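Local coordinates for D-xylonate dehydratase (Caulobacter crescentus, PDB 5OYN), which catalyses the magnesium- and [2Fe-2S]-dependent dehydration of D-xylonate to 2-dehydro-3-deoxy-D-arabinonate, and also dehydrates D-gluconate with similar efficiency, at residues 166-171 and 200-205; 179-184 and 501-506; 280-285 and 313-318; 431-436 and 523-528. One frame throughout, in Å; residues are numbered along the deposited sequence.

Interaction 1: 166-171 and 200-205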
loop_
_atom_site.group_PDB
_atom_site.type_symbol
_atom_site.label_atom_id
_atom_site.label_comp_id
_atom_site.label_asym_id
_atom_site.label_seq_id
_atom_site.Cartn_x
_atom_site.Cartn_y
_atom_site.Cartn_z
ATOM N N GLY A 166 -23.281 -6.528 14.286
ATOM C CA GLY A 166 -24.074 -6.882 13.122
ATOM C C GLY A 166 -25.547 -6.799 13.476
ATOM O O GLY A 166 -25.942 -7.096 14.606
ATOM N N TRP A 167 -26.351 -6.377 12.499
ATOM C CA TRP A 167 -27.782 -6.184 12.702
ATOM C C TRP A 167 -28.569 -6.798 11.555
ATOM O O TRP A 167 -28.153 -6.734 10.393
ATOM C CB TRP A 167 -28.130 -4.715 12.819
ATOM C CG TRP A 167 -27.552 -4.035 14.010
ATOM C CD1 TRP A 167 -26.321 -3.455 14.108
ATOM C CD2 TRP A 167 -28.192 -3.826 15.265
ATOM N NE1 TRP A 167 -26.155 -2.896 15.353
ATOM C CE2 TRP A 167 -27.292 -3.118 16.083
ATOM C CE3 TRP A 167 -29.438 -4.175 15.782
ATOM C CZ2 TRP A 167 -27.597 -2.762 17.387
ATOM C CZ3 TRP A 167 -29.740 -3.821 17.074
ATOM C CH2 TRP A 167 -28.827 -3.119 17.862
ATOM N N HIS A 168 -29.702 -7.410 11.888
ATOM C CA HIS A 168 -30.612 -7.964 10.889
ATOM C C HIS A 168 -32.013 -7.705 11.407
ATOM O O HIS A 168 -32.393 -8.244 12.450
ATOM C CB HIS A 168 -30.376 -9.454 10.654
ATOM C CG HIS A 168 -30.764 -9.936 9.286
ATOM N ND1 HIS A 168 -30.088 -9.565 8.140
ATOM C CD2 HIS A 168 -31.737 -10.790 8.885
ATOM C CE1 HIS A 168 -30.634 -10.159 7.093
ATOM N NE2 HIS A 168 -31.636 -10.910 7.517
ATOM N N GLU A 169 -32.757 -6.866 10.692
ATOM C CA GLU A 169 -34.105 -6.465 11.075
ATOM C C GLU A 169 -34.136 -6.008 12.534
ATOM O O GLU A 169 -34.828 -6.576 13.381
ATOM C CB GLU A 169 -35.096 -7.604 10.818
ATOM C CG GLU A 169 -34.690 -8.518 9.660
ATOM C CD GLU A 169 -35.873 -9.204 9.001
ATOM O OE1 GLU A 169 -36.746 -9.736 9.734
ATOM O OE2 GLU A 169 -35.926 -9.199 7.747
ATOM N N ASN A 170 -33.336 -4.978 12.818
ATOM C CA ASN A 170 -33.298 -4.313 14.124
ATOM C C ASN A 170 -32.806 -5.227 15.249
ATOM O O ASN A 170 -33.017 -4.925 16.432
ATOM C CB ASN A 170 -34.672 -3.738 14.499
ATOM C CG ASN A 170 -34.869 -2.325 14.002
ATOM O OD1 ASN A 170 -35.747 -2.065 13.176
ATOM N ND2 ASN A 170 -34.055 -1.397 14.504
ATOM N N GLU A 171 -32.143 -6.336 14.919
ATOM C CA GLU A 171 -31.714 -7.310 15.913
ATOM C C GLU A 171 -30.215 -7.555 15.814
ATOM O O GLU A 171 -29.672 -7.674 14.710
ATOM C CB GLU A 171 -32.467 -8.638 15.741
ATOM C CG GLU A 171 -33.978 -8.520 15.819
ATOM C CD GLU A 171 -34.493 -8.122 17.206
ATOM O OE1 GLU A 171 -35.485 -8.739 17.661
ATOM O OE2 GLU A 171 -33.933 -7.194 17.838
ATOM N N ALA A 200 -26.202 -14.582 7.950
ATOM C CA ALA A 200 -24.783 -14.837 8.151
ATOM C C ALA A 200 -23.961 -13.652 7.670
ATOM O O ALA A 200 -23.045 -13.194 8.362
ATOM C CB ALA A 200 -24.366 -16.118 7.426
ATOM N N ALA A 201 -24.302 -13.127 6.486
ATOM C CA ALA A 201 -23.584 -11.985 5.934
ATOM C C ALA A 201 -23.739 -10.754 6.817
ATOM O O ALA A 201 -22.784 -9.989 7.004
ATOM C CB ALA A 201 -24.076 -11.695 4.519
ATOM N N SER A 202 -24.936 -10.545 7.368
ATOM C CA SER A 202 -25.130 -9.423 8.275
ATOM C C SER A 202 -24.293 -9.550 9.542
ATOM O O SER A 202 -24.072 -8.547 10.228
ATOM C CB SER A 202 -26.605 -9.291 8.639
ATOM O OG SER A 202 -27.254 -8.381 7.780
ATOM N N SER A 203 -23.828 -10.755 9.871
ATOM C CA SER A 203 -23.060 -10.942 11.093
ATOM C C SER A 203 -21.643 -10.395 10.983
ATOM O O SER A 203 -20.982 -10.245 12.018
ATOM C CB SER A 203 -23.024 -12.427 11.464
ATOM O OG SER A 203 -21.884 -13.079 10.913
ATOM N N ALA A 204 -21.170 -10.093 9.763
ATOM C CA ALA A 204 -19.796 -9.675 9.502
ATOM C C ALA A 204 -19.835 -8.332 8.787
ATOM O O ALA A 204 -19.634 -8.267 7.571
ATOM C CB ALA A 204 -19.041 -10.710 8.668
ATOM N N PRO A 205 -20.074 -7.238 9.505
ATOM C CA PRO A 205 -20.230 -5.934 8.852
ATOM C C PRO A 205 -18.949 -5.156 8.571
ATOM O O PRO A 205 -19.045 -4.055 8.008
ATOM C CB PRO A 205 -21.093 -5.176 9.864
ATOM C CG PRO A 205 -20.662 -5.730 11.176
ATOM C CD PRO A 205 -20.385 -7.182 10.942
HETATM O O HOH W 1 -25.160 -5.995 9.649
HETATM O O HOH W 2 -27.457 -5.817 7.824
#
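His168 meets Ser202 where a small antiparallel beta hairpin, strands 167-168 and 171-172, lies against the C-terminal end of helix 193-202. His168 chi1 of -153° swings the ring away from the backbone N toward the helix end, and chi2 of 68° brings the ND1 edge to the serine. Ser202 OG sits at that edge, near the ring plane, and is hydrogen-bonded to His168 ND1 at 3.1 Å with an angle of 156°; either atom could be the donor. Two waters fill out the polar seam. One accepts from Trp167 N and donates to Ser202 O at 2.8 Å; the other donates to Trp167 O and is also hydrogen-bonded to Ser202 OG. With alanine in place of His168, Ser202 OG would probably keep that water but lose its ring partner. The Trp167 side chain leaves the helix behind and makes a cation-pi contact with Arg334 of a second subunit, so the hairpin serves the assembly as well as the chain. Beyond the waters the backbones approach directly at Gly166, whose CA makes a CA-H...O contact with Ser202 O at 3.3 Å and lies 4.1 Å from Pro205 CG.

Interaction 2: 179-184 and 501-506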
loop_
_atom_site.group_PDB
_atom_site.type_symbol
_atom_site.label_atom_id
_atom_site.label_comp_id
_atom_site.label_asym_id
_atom_site.label_seq_id
_atom_site.Cartn_x
_atom_site.Cartn_y
_atom_site.Cartn_z
ATOM N N ILE A 179 -24.950 -18.690 12.965
ATOM C CA ILE A 179 -25.006 -19.945 12.221
ATOM C C ILE A 179 -25.751 -21.012 13.020
ATOM O O ILE A 179 -26.632 -21.698 12.489
ATOM C CB ILE A 179 -23.591 -20.420 11.841
ATOM C CG1 ILE A 179 -22.846 -19.351 11.020
ATOM C CG2 ILE A 179 -23.660 -21.745 11.089
ATOM C CD1 ILE A 179 -23.622 -18.770 9.855
ATOM N N TRP A 180 -25.413 -21.172 14.307
ATOM C CA TRP A 180 -26.044 -22.217 15.117
ATOM C C TRP A 180 -27.517 -21.926 15.370
ATOM O O TRP A 180 -28.332 -22.854 15.374
ATOM C CB TRP A 180 -25.311 -22.388 16.443
ATOM C CG TRP A 180 -23.862 -22.086 16.357
ATOM C CD1 TRP A 180 -23.153 -21.223 17.148
ATOM C CD2 TRP A 180 -22.933 -22.635 15.425
ATOM N NE1 TRP A 180 -21.836 -21.198 16.758
ATOM C CE2 TRP A 180 -21.674 -22.053 15.698
ATOM C CE3 TRP A 180 -23.037 -23.560 14.381
ATOM C CZ2 TRP A 180 -20.525 -22.378 14.973
ATOM C CZ3 TRP A 180 -21.886 -23.874 13.648
ATOM C CH2 TRP A 180 -20.650 -23.288 13.955
ATOM N N ARG A 181 -27.887 -20.654 15.595
ATOM C CA ARG A 181 -29.306 -20.319 15.729
ATOM C C ARG A 181 -30.041 -20.480 14.408
ATOM O O ARG A 181 -31.226 -20.813 14.394
ATOM C CB ARG A 181 -29.507 -18.889 16.248
ATOM C CG ARG A 181 -28.707 -18.557 17.488
ATOM C CD ARG A 181 -29.295 -17.433 18.337
ATOM N NE ARG A 181 -28.868 -17.620 19.732
ATOM C CZ ARG A 181 -28.286 -16.689 20.492
ATOM N NH1 ARG A 181 -28.067 -15.462 20.012
ATOM N NH2 ARG A 181 -27.927 -16.988 21.744
ATOM N N SER A 182 -29.371 -20.247 13.289
ATOM C CA SER A 182 -30.063 -20.355 12.018
ATOM C C SER A 182 -30.181 -21.793 11.559
ATOM O O SER A 182 -31.083 -22.096 10.770
ATOM C CB SER A 182 -29.364 -19.508 10.948
ATOM O OG SER A 182 -29.744 -18.146 11.093
ATOM N N ARG A 183 -29.285 -22.675 12.022
ATOM C CA ARG A 183 -29.446 -24.104 11.768
ATOM C C ARG A 183 -30.739 -24.627 12.390
ATOM O O ARG A 183 -31.384 -25.523 11.833
ATOM C CB ARG A 183 -28.233 -24.877 12.301
ATOM C CG ARG A 183 -27.011 -24.843 11.385
ATOM C CD ARG A 183 -26.250 -26.166 11.369
ATOM N NE ARG A 183 -25.049 -26.145 12.206
ATOM C CZ ARG A 183 -23.909 -26.794 11.941
ATOM N NH1 ARG A 183 -23.772 -27.537 10.852
ATOM N NH2 ARG A 183 -22.888 -26.706 12.782
ATOM N N ARG A 184 -31.151 -24.052 13.521
ATOM C CA ARG A 184 -32.354 -24.504 14.204
ATOM C C ARG A 184 -33.614 -23.979 13.533
ATOM O O ARG A 184 -34.605 -24.707 13.411
ATOM C CB ARG A 184 -32.303 -24.074 15.670
ATOM C CG ARG A 184 -31.122 -24.683 16.407
ATOM C CD ARG A 184 -31.183 -24.388 17.883
ATOM N NE ARG A 184 -29.867 -24.080 18.433
ATOM C CZ ARG A 184 -29.586 -22.960 19.093
ATOM N NH1 ARG A 184 -30.536 -22.044 19.281
ATOM N NH2 ARG A 184 -28.359 -22.760 19.565
ATOM N N THR A 501 -18.200 -19.732 19.782
ATOM C CA THR A 501 -19.451 -19.028 19.590
ATOM C C THR A 501 -20.659 -19.917 19.841
ATOM O O THR A 501 -21.795 -19.471 19.636
ATOM C CB THR A 501 -19.492 -18.466 18.162
ATOM O OG1 THR A 501 -19.518 -19.547 17.221
ATOM C CG2 THR A 501 -18.244 -17.654 17.906
ATOM N N ALA A 502 -20.448 -21.162 20.259
ATOM C CA ALA A 502 -21.579 -22.045 20.491
ATOM C C ALA A 502 -22.305 -21.653 21.769
ATOM O O ALA A 502 -21.689 -21.206 22.743
ATOM C CB ALA A 502 -21.132 -23.503 20.568
ATOM N N ASP A 503 -23.629 -21.789 21.738
ATOM C CA ASP A 503 -24.497 -21.645 22.903
ATOM C C ASP A 503 -25.036 -23.011 23.346
ATOM O O ASP A 503 -26.169 -23.134 23.826
ATOM C CB ASP A 503 -25.639 -20.674 22.609
ATOM C CG ASP A 503 -26.393 -21.029 21.332
ATOM O OD1 ASP A 503 -25.843 -21.794 20.500
ATOM O OD2 ASP A 503 -27.535 -20.549 21.155
ATOM N N SER A 504 -24.204 -24.048 23.213
ATOM C CA SER A 504 -24.532 -25.409 23.615
ATOM C C SER A 504 -23.750 -25.753 24.872
ATOM O O SER A 504 -22.513 -25.657 24.850
ATOM C CB SER A 504 -24.188 -26.398 22.505
ATOM O OG SER A 504 -25.008 -26.207 21.376
ATOM N N PRO A 505 -24.401 -26.161 25.982
ATOM C CA PRO A 505 -23.654 -26.559 27.192
ATOM C C PRO A 505 -23.019 -27.935 27.040
ATOM O O PRO A 505 -23.365 -28.884 27.728
ATOM C CB PRO A 505 -24.741 -26.529 28.274
ATOM C CG PRO A 505 -25.995 -26.884 27.546
ATOM C CD PRO A 505 -25.856 -26.345 26.136
ATOM N N SER A 506 -22.082 -28.049 26.111
ATOM C CA SER A 506 -21.573 -29.354 25.734
ATOM C C SER A 506 -20.491 -29.816 26.695
ATOM O O SER A 506 -19.867 -29.023 27.402
ATOM C CB SER A 506 -21.004 -29.328 24.314
ATOM O OG SER A 506 -21.982 -28.962 23.359
#
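Asp503 receives two arginines from one helix, its chi1 of 52° putting the carboxylate between backbone N and carbonyl carbon, where it faces them. Arg184 comes head-on: its NH2 donates to Asp503 OD2 at 2.8 Å, nearly straight at 170°, with the oxygen in the guanidinium plane and met on its syn side, though somewhat out of the carboxylate plane. Arg181 forms a longer salt bridge, NE to the same Asp503 OD2 at 3.5 Å, and its guanidinium is turned steeply against the carboxylate. OD2 is shared by both arginines, while Asp503 OD1 also lies 2.9 Å from Arg184 NH2. Trp180, on the same helix, uses its indole N-H: NE1 donates to Thr501 OG1 at 2.9 Å and 156°, the oxygen lying almost in the ring plane. A phenylalanine at Trp180 would lack that donor, and Thr501 OG1 would probably be left with fewer bonds to fix its rotation.

These bonds tie helix 177-187, from the N-terminal family region, to the loop between strands 492-494 and 507-511 of the C-terminal one, close to the active site. The side chain of Thr501 is about 6 Å from the [2Fe-2S] cluster and about 5 Å from that of Cys210, a cluster ligand.

Further out, the Arg184 guanidinium has Trp180 O on one face, 3.6 Å above its plane and offset toward the rim, while its side chain also touches Gln477. Ser499 OG is hydrogen-bonded to Thr501 OG1, giving that hydroxyl a second partner. The Trp180 indole packs on Asn475, and its side chain lies about 6 Å from that of the magnesium ligand Glu472.

Interaction 3: 280-285 and 313-318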
loop_
_atom_site.group_PDB
_atom_site.type_symbol
_atom_site.label_atom_id
_atom_site.label_comp_id
_atom_site.label_asym_id
_atom_site.label_seq_id
_atom_site.Cartn_x
_atom_site.Cartn_y
_atom_site.Cartn_z
ATOM N N VAL A 280 -11.096 -16.079 31.843
ATOM C CA VAL A 280 -11.897 -16.861 30.907
ATOM C C VAL A 280 -13.265 -17.170 31.493
ATOM O O VAL A 280 -14.288 -17.069 30.804
ATOM C CB VAL A 280 -11.166 -18.149 30.512
ATOM C CG1 VAL A 280 -12.082 -19.007 29.651
ATOM C CG2 VAL A 280 -9.892 -17.816 29.798
ATOM N N ALA A 281 -13.313 -17.523 32.783
ATOM C CA ALA A 281 -14.574 -17.976 33.362
ATOM C C ALA A 281 -15.538 -16.815 33.563
ATOM O O ALA A 281 -16.730 -16.931 33.239
ATOM C CB ALA A 281 -14.320 -18.701 34.678
ATOM N N ALA A 282 -15.040 -15.688 34.094
ATOM C CA ALA A 282 -15.886 -14.522 34.343
ATOM C C ALA A 282 -16.441 -13.917 33.059
ATOM O O ALA A 282 -17.502 -13.276 33.095
ATOM C CB ALA A 282 -15.100 -13.453 35.106
ATOM N N ALA A 283 -15.746 -14.106 31.933
ATOM C CA ALA A 283 -16.114 -13.526 30.654
ATOM C C ALA A 283 -16.973 -14.444 29.800
ATOM O O ALA A 283 -17.239 -14.111 28.647
ATOM C CB ALA A 283 -14.857 -13.148 29.867
ATOM N N GLY A 284 -17.409 -15.586 30.312
ATOM C CA GLY A 284 -18.125 -16.508 29.448
ATOM C C GLY A 284 -17.300 -16.979 28.272
ATOM O O GLY A 284 -17.852 -17.258 27.200
ATOM N N GLY A 285 -15.984 -17.089 28.455
ATOM C CA GLY A 285 -15.077 -17.453 27.387
ATOM C C GLY A 285 -15.284 -18.846 26.816
ATOM O O GLY A 285 -16.052 -19.673 27.306
ATOM N N TYR A 313 -14.186 -22.770 38.662
ATOM C CA TYR A 313 -15.577 -23.102 38.343
ATOM C C TYR A 313 -16.572 -22.139 39.002
ATOM O O TYR A 313 -17.577 -21.761 38.385
ATOM C CB TYR A 313 -15.878 -24.546 38.756
ATOM C CG TYR A 313 -17.321 -24.965 38.538
ATOM C CD1 TYR A 313 -17.924 -24.827 37.290
ATOM C CD2 TYR A 313 -18.080 -25.500 39.579
ATOM C CE1 TYR A 313 -19.235 -25.208 37.085
ATOM C CE2 TYR A 313 -19.398 -25.877 39.384
ATOM C CZ TYR A 313 -19.967 -25.733 38.135
ATOM O OH TYR A 313 -21.274 -26.102 37.920
ATOM N N ASP A 314 -16.327 -21.743 40.254
ATOM C CA ASP A 314 -17.280 -20.921 40.993
ATOM C C ASP A 314 -17.080 -19.426 40.759
ATOM O O ASP A 314 -17.428 -18.617 41.632
ATOM C CB ASP A 314 -17.211 -21.233 42.489
ATOM C CG ASP A 314 -15.876 -20.840 43.115
ATOM O OD1 ASP A 314 -14.944 -20.431 42.374
ATOM O OD2 ASP A 314 -15.761 -20.951 44.360
ATOM N N ILE A 315 -16.502 -19.053 39.623
ATOM C CA ILE A 315 -16.487 -17.654 39.192
ATOM C C ILE A 315 -17.823 -17.339 38.523
ATOM O O ILE A 315 -18.248 -18.088 37.625
ATOM C CB ILE A 315 -15.331 -17.402 38.236
ATOM C CG1 ILE A 315 -13.997 -17.825 38.869
ATOM C CG2 ILE A 315 -15.325 -15.936 37.801
ATOM C CD1 ILE A 315 -13.269 -16.732 39.598
ATOM N N PRO A 316 -18.518 -16.277 38.922
ATOM C CA PRO A 316 -19.759 -15.913 38.227
ATOM C C PRO A 316 -19.470 -15.295 36.862
ATOM O O PRO A 316 -18.382 -14.772 36.592
ATOM C CB PRO A 316 -20.414 -14.896 39.163
ATOM C CG PRO A 316 -19.274 -14.284 39.928
ATOM C CD PRO A 316 -18.153 -15.315 39.977
ATOM N N LEU A 317 -20.473 -15.378 35.990
ATOM C CA LEU A 317 -20.418 -14.781 34.661
ATOM C C LEU A 317 -20.792 -13.310 34.761
ATOM O O LEU A 317 -21.890 -12.983 35.218
ATOM C CB LEU A 317 -21.378 -15.508 33.722
ATOM C CG LEU A 317 -21.668 -14.794 32.406
ATOM C CD1 LEU A 317 -20.428 -14.802 31.512
ATOM C CD2 LEU A 317 -22.866 -15.412 31.702
ATOM N N ILE A 318 -19.902 -12.415 34.333
ATOM C CA ILE A 318 -20.158 -10.987 34.499
ATOM C C ILE A 318 -20.206 -10.193 33.198
ATOM O O ILE A 318 -20.639 -9.034 33.236
ATOM C CB ILE A 318 -19.162 -10.332 35.477
ATOM C CG1 ILE A 318 -17.726 -10.710 35.140
ATOM C CG2 ILE A 318 -19.513 -10.708 36.909
ATOM C CD1 ILE A 318 -16.725 -9.856 35.895
#
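Ala282, in the last turn of helix 270-282, has more surface buried by this contact than any other residue of the two segments. Its methyl is touched from two directions: CB lies 3.7 Å from Ile315 CG2 and 3.8 Å from Ile318 CG1. Its backbone is engaged as well. Ala282 O accepts from Ile318 N at 2.8 Å along a straight N-H line (180°), with the donor in the carbonyl plane, and Ala282 CA makes a CA-H...O contact with Pro316 O at 3.4 Å.

Ile315 comes next. Its CG2 stands anti to its own backbone N, on the side where Ala282 lies, while its CB rests 3.9 Å from Ala281 CB; one isoleucine thus spans two successive alanines of the helix.

Leu317 covers the helix terminus. With CG opposite its backbone N (chi1 166°), the branch reaches across so that CD1 lies 3.3 Å from Gly284 N. Gly284, at positive phi, is the C-prime residue of a Schellman motif, in which Gly285 N bonds to Val280 O and Gly284 N to Ala281 O.

Helix 337-347 packs against the same cluster, with Val341 on Ala282 and Ile318 and Leu345 on Ile315. The contact is therefore hydrocarbon packing at small alanine side chains, and its one direct hydrogen bond satisfies a carbonyl at the buried helix end that the Schellman pairings do not use.

Interaction 4: 431-436 and 523-528; sequences AIVFDG and LRTGDT
Ala431 is held to the loop by both of its peptide groups. Its N donates to Asp527 O at 2.9 Å, the donor tilted from the carbonyl plane, and its O accepts from Gly526 N, also at 2.9 Å but in the carbonyl plane. Thr525 CA adds a CA-H...O contact to Ala431 O at 3.3 Å, and the methyl of Ala431 touches Leu523 CD1 at 4.1 Å.

Ile432 turns its side chain away from the loop, yet its CD1 still grazes Thr525 CG2 at 4.2 Å. On the other side of the strand its backbone is hydrogen-bonded to Ile456 and Val458 of strand 455-460.

The loop partner is a type II beta turn from Arg524 to Asp527, with Gly526 at positive phi in its third position. The turn leads straight into strand 528-532, which runs antiparallel beside strand 426-435 in a mixed sheet of the C-terminal family region. Asp527 OD1 also accepts from Arg524 N within the turn, approached from above the carboxylate plane, and forms a salt bridge with Arg550.

At Val433 a side chain replaces the backbone as acceptor: Val433 N donates to Thr525 OG1 at 3.1 Å and 164°. The threonine's chi1 of -57° places OG1 opposite its carbonyl carbon, facing the strand. Val433 CG2 meets Leu523 CD2 at 3.5 Å, the two branched chains crossing at a slant.

Past Val433 the strand leaves the loop. Phe434 packs edge-to-face with Tyr440 of helix 436-443, and Asp435 OD1 forms a salt bridge with Arg460 NE.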
loop_
_atom_site.group_PDB
_atom_site.type_symbol
_atom_site.label_atom_id
_atom_site.label_comp_id
_atom_site.label_asym_id
_atom_site.label_seq_id
_atom_site.Cartn_x
_atom_site.Cartn_y
_atom_site.Cartn_z
ATOM N N ALA A 431 -27.583 -42.629 25.199
ATOM C CA ALA A 431 -26.590 -42.182 24.234
ATOM C C ALA A 431 -27.059 -42.421 22.799
ATOM O O ALA A 431 -27.560 -43.496 22.466
ATOM C CB ALA A 431 -25.263 -42.894 24.485
ATOM N N ILE A 432 -26.899 -41.405 21.951
ATOM C CA ILE A 432 -27.045 -41.522 20.499
ATOM C C ILE A 432 -25.679 -41.187 19.914
ATOM O O ILE A 432 -25.294 -40.012 19.860
ATOM C CB ILE A 432 -28.128 -40.596 19.941
ATOM C CG1 ILE A 432 -29.369 -40.623 20.843
ATOM C CG2 ILE A 432 -28.452 -40.970 18.499
ATOM C CD1 ILE A 432 -30.253 -41.841 20.653
ATOM N N VAL A 433 -24.942 -42.210 19.480
ATOM C CA VAL A 433 -23.534 -42.078 19.119
ATOM C C VAL A 433 -23.391 -41.921 17.611
ATOM O O VAL A 433 -24.051 -42.622 16.830
ATOM C CB VAL A 433 -22.729 -43.288 19.624
ATOM C CG1 VAL A 433 -21.245 -43.141 19.281
ATOM C CG2 VAL A 433 -22.927 -43.440 21.114
ATOM N N PHE A 434 -22.515 -40.999 17.201
ATOM C CA PHE A 434 -22.219 -40.748 15.799
ATOM C C PHE A 434 -20.718 -40.785 15.583
ATOM O O PHE A 434 -19.946 -40.332 16.435
ATOM C CB PHE A 434 -22.759 -39.407 15.351
ATOM C CG PHE A 434 -24.216 -39.243 15.584
ATOM C CD1 PHE A 434 -25.137 -39.823 14.720
ATOM C CD2 PHE A 434 -24.676 -38.507 16.660
ATOM C CE1 PHE A 434 -26.502 -39.674 14.928
ATOM C CE2 PHE A 434 -26.037 -38.349 16.872
ATOM C CZ PHE A 434 -26.953 -38.934 16.002
ATOM N N ASP A 435 -20.303 -41.321 14.441
ATOM C CA ASP A 435 -18.881 -41.441 14.141
ATOM C C ASP A 435 -18.508 -40.337 13.156
ATOM O O ASP A 435 -18.431 -40.532 11.941
ATOM C CB ASP A 435 -18.556 -42.835 13.615
ATOM C CG ASP A 435 -18.274 -43.825 14.741
ATOM O OD1 ASP A 435 -17.126 -43.847 15.249
ATOM O OD2 ASP A 435 -19.214 -44.565 15.126
ATOM N N GLY A 436 -18.274 -39.150 13.708
ATOM C CA GLY A 436 -17.911 -37.990 12.921
ATOM C C GLY A 436 -19.108 -37.120 12.593
ATOM O O GLY A 436 -20.261 -37.416 12.927
ATOM N N LEU A 523 -18.368 -47.074 23.672
ATOM C CA LEU A 523 -19.755 -46.693 23.911
ATOM C C LEU A 523 -20.610 -46.996 22.684
ATOM O O LEU A 523 -20.142 -46.959 21.543
ATOM C CB LEU A 523 -19.838 -45.216 24.285
ATOM C CG LEU A 523 -21.193 -44.520 24.402
ATOM C CD1 LEU A 523 -21.737 -44.581 25.822
ATOM C CD2 LEU A 523 -21.016 -43.082 23.993
ATOM N N ARG A 524 -21.868 -47.349 22.927
ATOM C CA ARG A 524 -22.771 -47.712 21.847
ATOM C C ARG A 524 -24.124 -47.071 22.095
ATOM O O ARG A 524 -24.528 -46.868 23.242
ATOM C CB ARG A 524 -22.924 -49.234 21.712
ATOM C CG ARG A 524 -21.614 -50.007 21.715
ATOM C CD ARG A 524 -20.946 -49.988 20.351
ATOM N NE ARG A 524 -19.716 -50.780 20.309
ATOM C CZ ARG A 524 -18.490 -50.260 20.286
ATOM N NH1 ARG A 524 -18.328 -48.939 20.310
ATOM N NH2 ARG A 524 -17.421 -51.056 20.243
ATOM N N THR A 525 -24.812 -46.741 21.002
ATOM C CA THR A 525 -26.135 -46.135 21.091
ATOM C C THR A 525 -27.046 -46.994 21.965
ATOM O O THR A 525 -26.935 -48.221 21.993
ATOM C CB THR A 525 -26.714 -45.963 19.682
ATOM O OG1 THR A 525 -25.813 -45.171 18.897
ATOM C CG2 THR A 525 -28.060 -45.278 19.711
ATOM N N GLY A 526 -27.930 -46.343 22.717
ATOM C CA GLY A 526 -28.813 -47.035 23.622
ATOM C C GLY A 526 -28.277 -47.204 25.030
ATOM O O GLY A 526 -29.073 -47.415 25.960
ATOM N N ASP A 527 -26.957 -47.119 25.217
ATOM C CA ASP A 527 -26.383 -47.108 26.556
ATOM C C ASP A 527 -26.926 -45.924 27.354
ATOM O O ASP A 527 -27.517 -44.983 26.815
ATOM C CB ASP A 527 -24.859 -47.030 26.501
ATOM C CG ASP A 527 -24.228 -48.255 25.857
ATOM O OD1 ASP A 527 -22.986 -48.257 25.670
ATOM O OD2 ASP A 527 -24.973 -49.214 25.533
ATOM N N THR A 528 -26.723 -45.979 28.662
ATOM C CA THR A 528 -27.202 -44.945 29.562
ATOM C C THR A 528 -26.002 -44.243 30.178
ATOM O O THR A 528 -25.089 -44.898 30.694
ATOM C CB THR A 528 -28.137 -45.532 30.627
ATOM O OG1 THR A 528 -29.444 -45.689 30.057
ATOM C CG2 THR A 528 -28.244 -44.625 31.858
#

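In the fold
Interaction 3 is the fully buried contact, mostly hydrocarbon; the other three are partly buried and rely more on polar bonds. Interactions 1 and 2 are neighbours: helices 193-202 and 177-187 are consecutive and touch through Ala200 and Ile179, and both contacts also meet a third subunit. Their chemistry differs: waters and an imidazole-hydroxyl bond in interaction 1, paired charges in interaction 2, which links the two family regions near the cluster. Interaction 3 is nested in the loop that interaction 2 closes, about 7 Å away between nearest atoms. Interaction 4, where a turn meets the sheet's middle strand, is centred about 29 Å from the chain's centre and combines backbone bonds, a threonine hydroxyl and leucine-valine packing.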